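Local structure of 2'-deoxycytidine 5'-triphosphate deaminase (Agrobacterium tumefaciens, 2R9Q) at residues Asp105-Ala110 / Arg167-His172. The protein probably catalyses the hydrolytic deamination of dCTP to dUTP, a step in supplying precursors for thymidine nucleotide synthesis. Numbering follows the deposited sequence.
Sequences DMSASA and RFRIGH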
ATOM      1  N   ASP B 105      33.697 -10.863 -30.969  1.00 72.53           N
ATOM      2  CA  ASP B 105      33.575 -12.132 -30.204  1.00 72.29           C
ATOM      3  C   ASP B 105      33.280 -11.956 -28.690  1.00 70.90           C
ATOM      4  O   ASP B 105      33.085 -12.935 -27.962  1.00 70.45           O
ATOM      5  CB  ASP B 105      34.828 -13.013 -30.409  1.00 72.62           C
ATOM      6  CG  ASP B 105      36.111 -12.405 -29.822  1.00 72.94           C
ATOM      7  OD1 ASP B 105      36.350 -11.178 -29.936  1.00 71.34           O
ATOM      8  OD2 ASP B 105      36.908 -13.185 -29.257  1.00 76.02           O
ATOM      9  N   MET B 106      33.257 -10.698 -28.250  1.00 69.18           N
ATOM     10  CA  MET B 106      33.118 -10.325 -26.854  1.00 67.71           C
ATOM     11  C   MET B 106      31.730  -9.747 -26.611  1.00 66.80           C
ATOM     12  O   MET B 106      31.287  -8.840 -27.316  1.00 65.27           O
ATOM     13  CB  MET B 106      34.188  -9.299 -26.464  1.00 67.45           C
ATOM     14  CG  MET B 106      34.271  -8.999 -24.972  1.00 67.34           C
ATOM     15  SD  MET B 106      35.519  -7.782 -24.519  1.00 64.98           S
ATOM     16  CE  MET B 106      37.018  -8.616 -25.113  1.00 65.77           C
ATOM     17  N   SER B 107      31.061 -10.323 -25.617  1.00 66.03           N
ATOM     18  CA  SER B 107      29.784  -9.846 -25.109  1.00 65.29           C
ATOM     19  C   SER B 107      29.891  -9.469 -23.627  1.00 63.67           C
ATOM     20  O   SER B 107      30.942  -9.619 -23.011  1.00 63.30           O
ATOM     21  CB  SER B 107      28.699 -10.916 -25.311  1.00 65.42           C
ATOM     22  OG  SER B 107      28.845 -12.000 -24.416  1.00 65.07           O
ATOM     23  N   ALA B 108      28.810  -8.951 -23.061  1.00 62.53           N
ATOM     24  CA  ALA B 108      28.772  -8.712 -21.628  1.00 62.17           C
ATOM     25  C   ALA B 108      27.375  -8.800 -21.000  1.00 61.39           C
ATOM     26  O   ALA B 108      26.365  -8.693 -21.674  1.00 60.37           O
ATOM     27  CB  ALA B 108      29.477  -7.405 -21.279  1.00 60.80           C
ATOM     28  N   SER B 109      27.351  -9.049 -19.693  1.00 61.22           N
ATOM     29  CA  SER B 109      26.127  -8.935 -18.897  1.00 60.79           C
ATOM     30  C   SER B 109      26.300  -8.001 -17.640  1.00 59.64           C
ATOM     31  O   SER B 109      27.396  -7.724 -17.214  1.00 58.10           O
ATOM     32  CB  SER B 109      25.609 -10.334 -18.541  1.00 60.60           C
ATOM     33  OG  SER B 109      26.431 -10.993 -17.611  1.00 61.29           O
ATOM     34  N   ALA B 110      25.188  -7.526 -17.088  1.00 58.93           N
ATOM     35  CA  ALA B 110      25.180  -6.625 -15.928  1.00 58.23           C
ATOM     36  C   ALA B 110      24.319  -7.174 -14.777  1.00 57.64           C
ATOM     37  O   ALA B 110      23.341  -7.899 -14.990  1.00 58.68           O
ATOM     38  CB  ALA B 110      24.729  -5.227 -16.336  1.00 57.23           C
ATOM     39  N   ARG B 167      30.195  -7.634 -16.424  1.00 60.69           N
ATOM     40  CA  ARG B 167      31.147  -8.730 -16.629  1.00 61.11           C
ATOM     41  C   ARG B 167      31.277  -9.012 -18.125  1.00 61.02           C
ATOM     42  O   ARG B 167      30.284  -9.161 -18.819  1.00 59.36           O
ATOM     43  CB  ARG B 167      30.655  -9.971 -15.889  1.00 60.94           C
ATOM     44  CG  ARG B 167      31.437 -11.258 -16.113  1.00 60.14           C
ATOM     45  CD  ARG B 167      31.057 -12.298 -15.074  1.00 59.25           C
ATOM     46  NE  ARG B 167      31.550 -11.977 -13.721  1.00 58.63           N
ATOM     47  CZ  ARG B 167      31.369 -12.742 -12.651  1.00 55.67           C
ATOM     48  NH1 ARG B 167      30.682 -13.858 -12.743  1.00 58.60           N
ATOM     49  NH2 ARG B 167      31.866 -12.383 -11.477  1.00 55.09           N
ATOM     50  N   PHE B 168      32.510  -9.062 -18.610  1.00 62.42           N
ATOM     51  CA  PHE B 168      32.809  -9.328 -20.033  1.00 63.39           C
ATOM     52  C   PHE B 168      33.231 -10.761 -20.248  1.00 64.59           C
ATOM     53  O   PHE B 168      33.890 -11.345 -19.398  1.00 64.02           O
ATOM     54  CB  PHE B 168      33.912  -8.403 -20.545  1.00 62.78           C
ATOM     55  CG  PHE B 168      33.644  -6.957 -20.303  1.00 61.14           C
ATOM     56  CD1 PHE B 168      33.009  -6.197 -21.250  1.00 59.49           C
ATOM     57  CD2 PHE B 168      34.029  -6.358 -19.115  1.00 62.34           C
ATOM     58  CE1 PHE B 168      32.741  -4.885 -21.023  1.00 60.38           C
ATOM     59  CE2 PHE B 168      33.778  -5.040 -18.888  1.00 60.52           C
ATOM     60  CZ  PHE B 168      33.134  -4.301 -19.842  1.00 61.05           C
ATOM     61  N   ARG B 169      32.847 -11.322 -21.393  1.00 66.85           N
ATOM     62  CA  ARG B 169      33.176 -12.709 -21.723  1.00 68.39           C
ATOM     63  C   ARG B 169      33.346 -13.023 -23.229  1.00 69.45           C
ATOM     64  O   ARG B 169      32.795 -12.334 -24.091  1.00 69.02           O
ATOM     65  CB  ARG B 169      32.111 -13.619 -21.121  1.00 68.82           C
ATOM     66  CG  ARG B 169      30.722 -13.354 -21.635  1.00 68.79           C
ATOM     67  CD  ARG B 169      29.738 -14.372 -21.125  1.00 70.78           C
ATOM     68  NE  ARG B 169      29.659 -14.465 -19.670  1.00 70.85           N
ATOM     69  CZ  ARG B 169      29.070 -13.572 -18.873  1.00 70.80           C
ATOM     70  NH1 ARG B 169      28.546 -12.448 -19.348  1.00 71.68           N
ATOM     71  NH2 ARG B 169      29.038 -13.796 -17.575  1.00 70.92           N
ATOM     72  N   ILE B 170      34.128 -14.058 -23.533  1.00 70.66           N
ATOM     73  CA  ILE B 170      34.165 -14.638 -24.888  1.00 71.44           C
ATOM     74  C   ILE B 170      33.571 -16.034 -24.809  1.00 72.37           C
ATOM     75  O   ILE B 170      34.057 -16.877 -24.088  1.00 71.19           O
ATOM     76  CB  ILE B 170      35.579 -14.635 -25.512  1.00 71.35           C
ATOM     77  CG1 ILE B 170      36.113 -13.185 -25.574  1.00 70.92           C
ATOM     78  CG2 ILE B 170      35.552 -15.251 -26.940  1.00 68.59           C
ATOM     79  CD1 ILE B 170      37.589 -13.030 -25.297  1.00 69.11           C
ATOM     80  N   GLY B 171      32.471 -16.233 -25.533  1.00 74.37           N
ATOM     81  CA  GLY B 171      31.631 -17.421 -25.395  1.00 75.31           C
ATOM     82  C   GLY B 171      30.913 -17.496 -24.055  1.00 76.17           C
ATOM     83  O   GLY B 171      30.713 -16.497 -23.369  1.00 75.21           O
ATOM     84  N   HIS B 172      30.529 -18.709 -23.689  1.00 77.68           N
ATOM     85  CA  HIS B 172      29.808 -18.955 -22.463  1.00 79.02           C
ATOM     86  C   HIS B 172      30.340 -20.231 -21.838  1.00 78.77           C
ATOM     87  O   HIS B 172      29.733 -21.276 -21.966  1.00 78.23           O
ATOM     88  CB  HIS B 172      28.311 -19.038 -22.770  1.00 79.75           C
ATOM     89  CG  HIS B 172      27.431 -18.598 -21.645  1.00 81.41           C
ATOM     90  ND1 HIS B 172      26.116 -19.004 -21.533  1.00 82.37           N
ATOM     91  CD2 HIS B 172      27.674 -17.802 -20.576  1.00 82.97           C
ATOM     92  CE1 HIS B 172      25.585 -18.462 -20.453  1.00 83.46           C
ATOM     93  NE2 HIS B 172      26.508 -17.727 -19.853  1.00 83.41           N
TER
HETATM   94  O   HOH W   1      27.325 -11.967 -22.048  1.00 37.76           O
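Arg169 reaches across from one antiparallel strand to two serines, Ser107 and Ser109, on the next. Its CB leaves the backbone on the face shared with both serines, and chi1 of 60° sets CG between the backbone N and the carbonyl carbon, bringing Arg169 CG to 3.6 Å from Ser107 OG. CD passes the same hydroxyl more loosely. Bends at chi3 and chi4 (74°) then turn the guanidinium toward Ser109; NE forms a salt bridge with Glu338, while Arg169 NH1 donates to Ser109 OG at 3.1 Å, the hydroxyl lying near the guanidinium edge but 19° out of its plane. CZ and NH2 stand farther from this hydroxyl, and NH2 is hydrogen-bonded outside the two segments. NH1 also donates to a water, which is hydrogen-bonded to Ser107 OG as well, tying in the second serine through solvent. In the backbone, Ser107 and Arg169 exchange two hydrogen bonds (Arg169 N to Ser107 O, 3.0 Å), as do Ser109 and Arg167 (Arg167 N to Ser109 O, 2.9 Å). Ala108 and Phe168 form the non-hydrogen-bonded pair between them. On their face of the sheet the contact is apolar: Ala108 CB meets Phe168 CD1 at 3.7 Å, and Met106 SD lies 5.4 Å from the Phe168 ring centroid in an oblique Met-aromatic contact. Helix 15-23 covers this side through Leu21 and Ile18. Where strand 162-170 ends, Ile170 CG2 lies in van der Waals contact, at 3.4 Å, with the carboxylate oxygen Asp105 OD2. Strands 106-112 and 162-170 form an antiparallel pair with a polar and an apolar face, within the beta-rich N-terminal DCD domain of the dUTPase clan; Glu338 links the polar face to the C-terminal DCD domain.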